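Local coordinates for CSP3 (Bacillus subtilis, PDB 5FIG), which probably stores Cu(I) in the bacterial cytosol, binding it with high capacity and so protecting the cell against copper toxicity, at residues C8-A11 with C12-M16; N20-F23 with T24-E28; L51-K54 with A55-D59; P61-K64 with E65-L69. One frame throughout, in Å; residues are numbered along the deposited sequence.

Contact 1 of 4, residues C8-A11 with C12-M16; sequences CIEA and CIDCM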
loop_
_atom_site.group_PDB
_atom_site.type_symbol
_atom_site.label_atom_id
_atom_site.label_comp_id
_atom_site.label_asym_id
_atom_site.label_seq_id
_atom_site.Cartn_x
_atom_site.Cartn_y
_atom_site.Cartn_z
ATOM N N CYS B 8 4.730 2.067 19.116
ATOM C CA CYS B 8 4.745 1.015 18.148
ATOM C C CYS B 8 4.765 1.627 16.733
ATOM O O CYS B 8 5.476 1.143 15.839
ATOM C CB CYS B 8 3.507 0.121 18.269
ATOM S SG CYS B 8 3.541 -1.309 17.234
ATOM N N ILE B 9 3.955 2.659 16.543
ATOM C CA ILE B 9 4.001 3.432 15.289
ATOM C C ILE B 9 5.408 3.866 14.968
ATOM O O ILE B 9 5.879 3.719 13.854
ATOM C CB ILE B 9 2.995 4.591 15.286
ATOM C CG1 ILE B 9 1.565 4.034 15.210
ATOM C CG2 ILE B 9 3.257 5.561 14.127
ATOM C CD1 ILE B 9 0.485 5.010 15.637
ATOM N N GLU B 10 6.075 4.462 15.934
ATOM C CA GLU B 10 7.444 4.885 15.705
ATOM C C GLU B 10 8.373 3.781 15.317
ATOM O O GLU B 10 9.234 3.978 14.488
ATOM C CB GLU B 10 7.990 5.547 16.957
ATOM C CG GLU B 10 9.272 6.348 16.818
ATOM C CD GLU B 10 9.152 7.530 15.890
ATOM O OE1 GLU B 10 8.030 7.809 15.387
ATOM O OE2 GLU B 10 10.153 8.251 15.706
ATOM N N ALA B 11 8.266 2.662 16.011
ATOM C CA ALA B 11 9.084 1.491 15.648
ATOM C C ALA B 11 8.807 0.965 14.254
ATOM O O ALA B 11 9.738 0.593 13.533
ATOM C CB ALA B 11 8.919 0.397 16.652
ATOM N N CYS B 12 7.538 0.966 13.849
ATOM C CA CYS B 12 7.174 0.568 12.487
ATOM C C CYS B 12 7.736 1.554 11.451
ATOM O O CYS B 12 8.274 1.143 10.391
ATOM C CB CYS B 12 5.651 0.488 12.308
ATOM S SG CYS B 12 4.898 -0.905 13.155
ATOM N N ILE B 13 7.634 2.830 11.745
ATOM C CA ILE B 13 8.171 3.875 10.818
ATOM C C ILE B 13 9.703 3.675 10.677
ATOM O O ILE B 13 10.271 3.764 9.612
ATOM C CB ILE B 13 7.793 5.280 11.311
ATOM C CG1 ILE B 13 6.280 5.493 11.135
ATOM C CG2 ILE B 13 8.609 6.347 10.597
ATOM C CD1 ILE B 13 5.736 6.664 11.883
ATOM N N ASP B 14 10.393 3.459 11.827
ATOM C CA ASP B 14 11.828 3.226 11.796
ATOM C C ASP B 14 12.216 1.975 11.031
ATOM O O ASP B 14 13.275 1.901 10.400
ATOM C CB ASP B 14 12.399 3.179 13.252
ATOM C CG ASP B 14 12.367 4.520 13.963
ATOM O OD1 ASP B 14 12.162 5.553 13.341
ATOM O OD2 ASP B 14 12.530 4.598 15.192
ATOM N N CYS B 15 11.397 0.934 11.161
ATOM C CA CYS B 15 11.663 -0.312 10.495
ATOM C C CYS B 15 11.494 -0.129 8.963
ATOM O O CYS B 15 12.270 -0.647 8.182
ATOM C CB CYS B 15 10.779 -1.391 11.063
ATOM S SG CYS B 15 11.134 -3.020 10.405
ATOM N N MET B 16 10.435 0.551 8.565
ATOM C CA MET B 16 10.212 0.891 7.144
ATOM C C MET B 16 11.403 1.585 6.572
ATOM O O MET B 16 11.858 1.255 5.492
ATOM C CB MET B 16 9.001 1.768 7.004
ATOM C CG MET B 16 8.324 1.912 5.694
ATOM S SD MET B 16 7.086 3.188 5.980
ATOM C CE MET B 16 6.865 3.658 4.287
#
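Ile9 and Ile13, one helical turn apart, meet methyl to methyl: CG2 of Ile9 lies 3.5 Å from CD1 of Ile13. Both have the same first torsion, near -70°, with CG1 opposite the carbonyl carbon, which carries the CG1–CD1 arm of Ile13 back toward the preceding turn and into touch with Ile9 O. Cys8 and Cys12 make a CXXXC pair whose first torsions differ. SG of Cys8 stands anti to the backbone N (chi1 -173°), whereas SG of Cys12 swings beside its own N, and the two sulfurs come to 4.3 Å, too far for a disulfide. On the exposed side Glu10 bends at chi2 and faces Asp14 with the carboxylate planes 73° apart; OE2 of Glu10 and OD1 of Asp14 are 4.1 Å apart, a pair of like charges that solvent probably screens. The helical i to i+4 bonds run beneath, such as Ile13 N to Ile9 O at 2.9 Å. This part of helix 6-27 turns its thiols inward in the four-helix bundle: Cys8 and Cys12 touch Cys103 on helix 89-107, Cys15 touches Cys49 on helix 36-57, and Ile13 packs on Ile13 of the second subunit.

Contact 2 of 4, residues N20-F23 with T24-E28; sequences NHCF and TKCLE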
loop_
_atom_site.group_PDB
_atom_site.type_symbol
_atom_site.label_atom_id
_atom_site.label_comp_id
_atom_site.label_asym_id
_atom_site.label_seq_id
_atom_site.Cartn_x
_atom_site.Cartn_y
_atom_site.Cartn_z
ATOM N N ASN B 20 13.601 -0.158 3.740
ATOM C CA ASN B 20 13.708 0.509 2.418
ATOM C C ASN B 20 15.153 0.903 2.057
ATOM O O ASN B 20 15.582 0.793 0.926
ATOM C CB ASN B 20 12.782 1.730 2.349
ATOM C CG ASN B 20 11.332 1.360 2.191
ATOM O OD1 ASN B 20 11.047 0.358 1.585
ATOM N ND2 ASN B 20 10.406 2.165 2.738
ATOM N N HIS B 21 15.897 1.410 3.050
ATOM C CA HIS B 21 17.298 1.677 2.851
ATOM C C HIS B 21 18.114 0.438 2.498
ATOM O O HIS B 21 18.976 0.490 1.615
ATOM C CB HIS B 21 17.891 2.391 4.100
ATOM C CG HIS B 21 17.467 3.831 4.176
ATOM N ND1 HIS B 21 17.670 4.585 5.314
ATOM C CD2 HIS B 21 16.799 4.650 3.309
ATOM C CE1 HIS B 21 17.205 5.808 5.139
ATOM N NE2 HIS B 21 16.677 5.882 3.929
ATOM N N CYS B 22 17.877 -0.640 3.211
ATOM C CA CYS B 22 18.546 -1.899 2.969
ATOM C C CYS B 22 18.220 -2.428 1.558
ATOM O O CYS B 22 19.096 -2.885 0.822
ATOM C CB CYS B 22 18.135 -2.915 4.061
ATOM S SG CYS B 22 18.994 -4.496 4.067
ATOM N N PHE B 23 16.944 -2.335 1.182
ATOM C CA PHE B 23 16.514 -2.734 -0.166
ATOM C C PHE B 23 17.325 -2.079 -1.242
ATOM O O PHE B 23 17.914 -2.753 -2.121
ATOM C CB PHE B 23 15.036 -2.386 -0.307
ATOM C CG PHE B 23 14.459 -2.620 -1.689
ATOM C CD1 PHE B 23 13.905 -3.854 -2.023
ATOM C CD2 PHE B 23 14.419 -1.593 -2.628
ATOM C CE1 PHE B 23 13.330 -4.059 -3.262
ATOM C CE2 PHE B 23 13.854 -1.795 -3.880
ATOM C CZ PHE B 23 13.321 -3.046 -4.202
ATOM N N THR B 24 17.395 -0.760 -1.196
ATOM C CA THR B 24 18.164 -0.009 -2.187
ATOM C C THR B 24 19.682 -0.292 -2.157
ATOM O O THR B 24 20.323 -0.451 -3.217
ATOM C CB THR B 24 17.934 1.515 -2.018
ATOM O OG1 THR B 24 16.531 1.718 -1.998
ATOM C CG2 THR B 24 18.465 2.303 -3.151
ATOM N N LYS B 25 20.257 -0.366 -0.953
ATOM C CA LYS B 25 21.685 -0.628 -0.837
ATOM C C LYS B 25 22.025 -2.037 -1.339
ATOM O O LYS B 25 23.027 -2.237 -2.018
ATOM C CB LYS B 25 22.190 -0.433 0.608
ATOM C CG LYS B 25 22.110 1.018 1.050
ATOM C CD LYS B 25 23.228 1.871 0.484
ATOM C CE LYS B 25 24.297 2.185 1.546
ATOM N NZ LYS B 25 25.308 3.148 1.033
ATOM N N CYS B 26 21.191 -3.016 -0.996
ATOM C CA CYS B 26 21.421 -4.387 -1.462
ATOM C C CYS B 26 21.368 -4.481 -2.964
ATOM O O CYS B 26 22.144 -5.231 -3.561
ATOM C CB CYS B 26 20.413 -5.376 -0.862
ATOM S SG CYS B 26 20.713 -5.790 0.858
ATOM N N LEU B 27 20.451 -3.743 -3.582
ATOM C CA LEU B 27 20.361 -3.755 -5.049
ATOM C C LEU B 27 21.549 -3.092 -5.756
ATOM O O LEU B 27 21.917 -3.543 -6.827
ATOM C CB LEU B 27 19.044 -3.125 -5.530
ATOM C CG LEU B 27 17.850 -4.072 -5.319
ATOM C CD1 LEU B 27 16.537 -3.316 -5.401
ATOM C CD2 LEU B 27 17.875 -5.196 -6.354
ATOM N N GLU B 28 22.155 -2.048 -5.191
ATOM C CA GLU B 28 23.348 -1.454 -5.815
ATOM C C GLU B 28 24.539 -2.352 -5.533
ATOM O O GLU B 28 25.644 -2.035 -5.930
ATOM C CB GLU B 28 23.662 -0.058 -5.293
ATOM C CG GLU B 28 22.580 0.986 -5.444
ATOM C CD GLU B 28 23.006 2.332 -4.867
ATOM O OE1 GLU B 28 23.979 2.964 -5.384
ATOM O OE2 GLU B 28 22.348 2.759 -3.901
#
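Cys22 O takes the N-H of Cys26 at 2.8 Å, the shortest of four successive helical bonds here, and Lys25 N reaches His21 O at 3.0 Å. Asn20 O accepts the almost straight N-H of Thr24 at 3.2 Å (171°), while Thr24 OG1 stands equally near, turned back beside its own N. The side-chain amide of Asn20 is buried against the second subunit, where ND2 bonds to Gln57 OE1. Next comes the ring of Phe23. With its CG anti to the backbone N (chi1 175°), the ring lies along the helix toward Leu27, whose CD1 sits over one face, 3.6 Å from the centroid and 23° off the normal, in a CH-pi contact displaced toward the CE2–CZ rim. Thr24 OG1 lies in plane at the ring's edge. Arg43 of the third subunit makes a cation-pi contact with this ring, which also packs on Phe23 of that subunit. Replacing Phe23 by alanine would probably leave Leu27 CD1 without a surface to lie on and that arginine without its aromatic partner. On the bundle side, Cys22 SG and Cys26 SG approach to 3.9 Å, with Cys89 touching both residues. The chemistry is thus divided: an aromatic and aliphatic surface serves subunit assembly, while close thiols, without a disulfide between them, face inward, consistent with Cu(I) binding by cysteines.

Contact 3 of 4, residues L51-K54 with A55-D59; sequences LAVK and AMQTD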
loop_
_atom_site.group_PDB
_atom_site.type_symbol
_atom_site.label_atom_id
_atom_site.label_comp_id
_atom_site.label_asym_id
_atom_site.label_seq_id
_atom_site.Cartn_x
_atom_site.Cartn_y
_atom_site.Cartn_z
ATOM N N LEU B 51 1.284 -0.766 6.521
ATOM C CA LEU B 51 -0.097 -1.164 6.814
ATOM C C LEU B 51 -0.438 -1.121 8.312
ATOM O O LEU B 51 -1.561 -0.758 8.721
ATOM C CB LEU B 51 -0.378 -2.578 6.262
ATOM C CG LEU B 51 -1.806 -3.104 6.432
ATOM C CD1 LEU B 51 -2.734 -2.377 5.506
ATOM C CD2 LEU B 51 -1.882 -4.613 6.144
ATOM N N ALA B 52 0.498 -1.591 9.134
ATOM C CA ALA B 52 0.303 -1.582 10.590
ATOM C C ALA B 52 0.164 -0.177 11.123
ATOM O O ALA B 52 -0.731 0.119 11.924
ATOM C CB ALA B 52 1.442 -2.321 11.283
ATOM N N VAL B 53 0.976 0.752 10.576
ATOM C CA VAL B 53 0.841 2.190 10.935
ATOM C C VAL B 53 -0.560 2.692 10.604
ATOM O O VAL B 53 -1.230 3.304 11.432
ATOM C CB VAL B 53 1.914 3.033 10.285
ATOM C CG1 VAL B 53 1.624 4.517 10.474
ATOM C CG2 VAL B 53 3.286 2.659 10.884
ATOM N N LYS B 54 -1.006 2.413 9.381
ATOM C CA LYS B 54 -2.345 2.831 8.999
ATOM C C LYS B 54 -3.411 2.230 9.919
ATOM O O LYS B 54 -4.348 2.926 10.300
ATOM C CB LYS B 54 -2.580 2.463 7.546
ATOM C CG LYS B 54 -3.881 2.961 7.011
ATOM C CD LYS B 54 -4.240 2.395 5.660
ATOM C CE LYS B 54 -3.073 2.128 4.720
ATOM N NZ LYS B 54 -3.579 1.865 3.343
ATOM N N ALA B 55 -3.301 0.927 10.215
ATOM C CA ALA B 55 -4.261 0.252 11.061
ATOM C C ALA B 55 -4.337 0.855 12.450
ATOM O O ALA B 55 -5.421 1.128 12.973
ATOM C CB ALA B 55 -3.940 -1.228 11.181
ATOM N N MET B 56 -3.171 1.153 13.013
ATOM C CA MET B 56 -3.138 1.806 14.324
ATOM C C MET B 56 -3.688 3.222 14.304
ATOM O O MET B 56 -4.468 3.635 15.210
ATOM C CB MET B 56 -1.735 1.800 14.912
ATOM C CG MET B 56 -1.278 0.421 15.262
ATOM S SD MET B 56 0.390 0.385 16.005
ATOM C CE MET B 56 1.428 0.242 14.592
ATOM N N GLN B 57 -3.354 3.977 13.272
ATOM C CA GLN B 57 -3.803 5.359 13.201
ATOM C C GLN B 57 -5.297 5.505 12.933
ATOM O O GLN B 57 -5.880 6.517 13.280
ATOM C CB GLN B 57 -3.010 6.116 12.141
ATOM C CG GLN B 57 -1.525 6.316 12.537
ATOM C CD GLN B 57 -0.708 7.061 11.469
ATOM O OE1 GLN B 57 -1.034 7.066 10.289
ATOM N NE2 GLN B 57 0.398 7.656 11.913
ATOM N N THR B 58 -5.880 4.534 12.238
ATOM C CA THR B 58 -7.272 4.574 11.911
ATOM C C THR B 58 -8.130 3.763 12.871
ATOM O O THR B 58 -9.339 3.681 12.667
ATOM C CB THR B 58 -7.547 4.054 10.480
ATOM O OG1 THR B 58 -7.131 2.676 10.385
ATOM C CG2 THR B 58 -6.856 4.894 9.417
ATOM N N ASP B 59 -7.538 3.223 13.937
ATOM C CA ASP B 59 -8.260 2.406 14.922
ATOM C C ASP B 59 -9.034 1.249 14.243
ATOM O O ASP B 59 -10.208 1.009 14.471
ATOM C CB ASP B 59 -9.213 3.254 15.763
ATOM C CG ASP B 59 -8.486 4.249 16.672
ATOM O OD1 ASP B 59 -7.282 4.071 16.925
ATOM O OD2 ASP B 59 -9.124 5.209 17.154
#
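Lys54 O receives two bonds from Thr58 in the last turn of helix 36-57, which a Schellman motif then ends, with Asp59 of positive phi as its C-prime residue. Thr58 N and Thr58 OG1 reach this oxygen from opposite faces of the carbonyl plane, the hydroxyl at 2.8 Å from Lys54 O and the amide at 2.9 Å. OG1 can do so because chi1 of 62° sets it between the backbone N and the carbonyl carbon. One residue earlier, Gln57 runs alongside Val53, both pointing the same way, and its amide CD rests 3.6 Å from Val53 CG1. That amide is fixed from beyond the helix: OE1 accepts from Asn20 ND2 of the second subunit. Swapping Gln57 for an alanine would probably deprive that asparagine of its acceptor and bare one side of the Val53 methyl. Lys54, bent at chi3, sends NZ to a salt bridge with Asp47 of the second subunit, adding a charged tie at the same interface. On the inner side, Met56 is wedged between helices 6-27 and 63-81, touching Cys8 and Cys67. Its bend at chi3 (-89°) folds CE back over the preceding turn, where it lies 3.4 Å from Ala52 O and 4.2 Å from Ala52 CB.

Contact 4 of 4, residues P61-K64 with E65-L69; sequences PFMK and EICAL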
loop_
_atom_site.group_PDB
_atom_site.type_symbol
_atom_site.label_atom_id
_atom_site.label_comp_id
_atom_site.label_asym_id
_atom_site.label_seq_id
_atom_site.Cartn_x
_atom_site.Cartn_y
_atom_site.Cartn_z
ATOM N N PRO B 61 -10.521 -2.239 13.044
ATOM C CA PRO B 61 -10.931 -3.367 13.893
ATOM C C PRO B 61 -10.008 -4.586 13.822
ATOM O O PRO B 61 -9.985 -5.396 14.775
ATOM C CB PRO B 61 -12.324 -3.708 13.388
ATOM C CG PRO B 61 -12.411 -3.141 12.036
ATOM C CD PRO B 61 -11.526 -1.901 12.050
ATOM N N PHE B 62 -9.173 -4.691 12.790
ATOM C CA PHE B 62 -8.161 -5.759 12.787
ATOM C C PHE B 62 -6.758 -5.318 13.146
ATOM O O PHE B 62 -5.755 -5.919 12.797
ATOM C CB PHE B 62 -8.277 -6.513 11.483
ATOM C CG PHE B 62 -9.437 -7.500 11.517
ATOM C CD1 PHE B 62 -10.743 -7.060 11.304
ATOM C CD2 PHE B 62 -9.250 -8.851 11.823
ATOM C CE1 PHE B 62 -11.819 -7.930 11.373
ATOM C CE2 PHE B 62 -10.345 -9.756 11.867
ATOM C CZ PHE B 62 -11.625 -9.279 11.667
ATOM N N MET B 63 -6.651 -4.196 13.838
ATOM C CA MET B 63 -5.323 -3.659 14.167
ATOM C C MET B 63 -4.430 -4.679 14.887
ATOM O O MET B 63 -3.256 -4.834 14.564
ATOM C CB MET B 63 -5.470 -2.388 15.018
ATOM C CG MET B 63 -4.117 -1.805 15.332
ATOM S SD MET B 63 -3.599 -2.404 16.940
ATOM C CE MET B 63 -4.696 -1.483 18.084
ATOM N N LYS B 64 -4.974 -5.372 15.868
ATOM C CA LYS B 64 -4.167 -6.350 16.661
ATOM C C LYS B 64 -3.648 -7.499 15.791
ATOM O O LYS B 64 -2.491 -7.846 15.829
ATOM C CB LYS B 64 -4.906 -6.855 17.885
ATOM C CG LYS B 64 -5.082 -5.794 18.976
ATOM C CD LYS B 64 -5.632 -6.363 20.288
ATOM C CE LYS B 64 -5.648 -5.293 21.437
ATOM N NZ LYS B 64 -5.959 -5.870 22.790
ATOM N N GLU B 65 -4.514 -8.008 14.926
ATOM C CA GLU B 65 -4.126 -9.064 13.995
ATOM C C GLU B 65 -3.107 -8.609 12.969
ATOM O O GLU B 65 -2.168 -9.332 12.655
ATOM C CB GLU B 65 -5.418 -9.672 13.398
ATOM C CG GLU B 65 -6.294 -10.331 14.500
ATOM C CD GLU B 65 -7.328 -9.406 15.186
ATOM O OE1 GLU B 65 -7.286 -8.146 15.088
ATOM O OE2 GLU B 65 -8.234 -9.987 15.870
ATOM N N ILE B 66 -3.274 -7.400 12.439
ATOM C CA ILE B 66 -2.309 -6.782 11.554
ATOM C C ILE B 66 -0.930 -6.597 12.251
ATOM O O ILE B 66 0.129 -6.959 11.703
ATOM C CB ILE B 66 -2.828 -5.475 10.924
ATOM C CG1 ILE B 66 -3.978 -5.809 9.975
ATOM C CG2 ILE B 66 -1.671 -4.704 10.208
ATOM C CD1 ILE B 66 -4.785 -4.604 9.541
ATOM N N CYS B 67 -0.963 -6.079 13.473
ATOM C CA CYS B 67 0.280 -5.972 14.266
ATOM C C CYS B 67 0.945 -7.349 14.502
ATOM O O CYS B 67 2.176 -7.474 14.401
ATOM C CB CYS B 67 0.037 -5.277 15.597
ATOM S SG CYS B 67 -0.131 -3.530 15.421
ATOM N N ALA B 68 0.157 -8.383 14.784
ATOM C CA ALA B 68 0.725 -9.722 14.952
ATOM C C ALA B 68 1.412 -10.188 13.636
ATOM O O ALA B 68 2.502 -10.771 13.668
ATOM C CB ALA B 68 -0.324 -10.709 15.403
ATOM N N LEU B 69 0.763 -9.935 12.493
ATOM C CA LEU B 69 1.370 -10.281 11.191
ATOM C C LEU B 69 2.648 -9.506 10.942
ATOM O O LEU B 69 3.660 -10.065 10.498
ATOM C CB LEU B 69 0.367 -10.036 10.013
ATOM C CG LEU B 69 0.914 -10.204 8.612
ATOM C CD1 LEU B 69 1.404 -11.631 8.394
ATOM C CD2 LEU B 69 -0.191 -9.865 7.617
#
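A chi1 of -63° puts CG of Glu65 beside its own backbone N, and the bend at chi2 (89°) then curls the carboxylate back over the start of helix 63-81 toward Phe62. OE1 of Glu65 comes within 3.4 Å of Phe62 CA and 3.9 Å of Phe62 CD2, approaching the ring obliquely while the planes of ring and carboxylate stand 42° apart. Phe62 holds the N-cap position, and its carbonyl begins the helical bonding: Ile66 N meets Phe62 O at 2.9 Å in an almost straight bond. Around the same oxygen folds the CG1–CD1 arm of Ile66, CG1 lying 3.3 Å from Phe62 O. On the inner face, Met63 leaves the backbone with CG anti to N and bends at both chi2 and chi3, so that SD turns along the helix to lie 3.9 Å from Cys67 SG. Cys67 N bonds to Met63 O at 2.8 Å. Both sulfur side chains also touch Met56 of helix 36-57 and Met106 of helix 89-107, forming a sulfur-rich cluster at this end of the bundle. Lys64 extends outward, its NZ in a salt bridge with the C-terminal carboxylate of Ala108. Phe62 N donates to Glu44 of the fourth subunit, and the ring packs on Ile73 there. The carboxylate of Glu65 lies near the helix's N-terminal turn, and its negative charge is probably stabilised by the helix dipole, while the thioether and thiol cluster offers soft donors of the kind Cu(I) prefers, although no metal is bound here.

Overall arrangement
From the N terminus, contacts 1 and 2 occupy successive parts of helix 6-27, contact 3 the last turns of helix 36-57, and contact 4 the start of helix 63-81. Each joins adjoining residues, so none closes a long loop; they run in series, neither nesting nor crossing. Contact 3 links its neighbours: Val53 and Met56 pack on Cys12, Cys8 and Ile9 of contact 1, while Ala55 and Met56 pack on Ile66 and Met63 of contact 4, tying three helices together at one end of the bundle. Contact 2 lies at the other end, its centre about 25 Å from that of contact 3. Contacts 1, 2 and 3 all touch the second subunit; contacts 3 and 4 share the fourth.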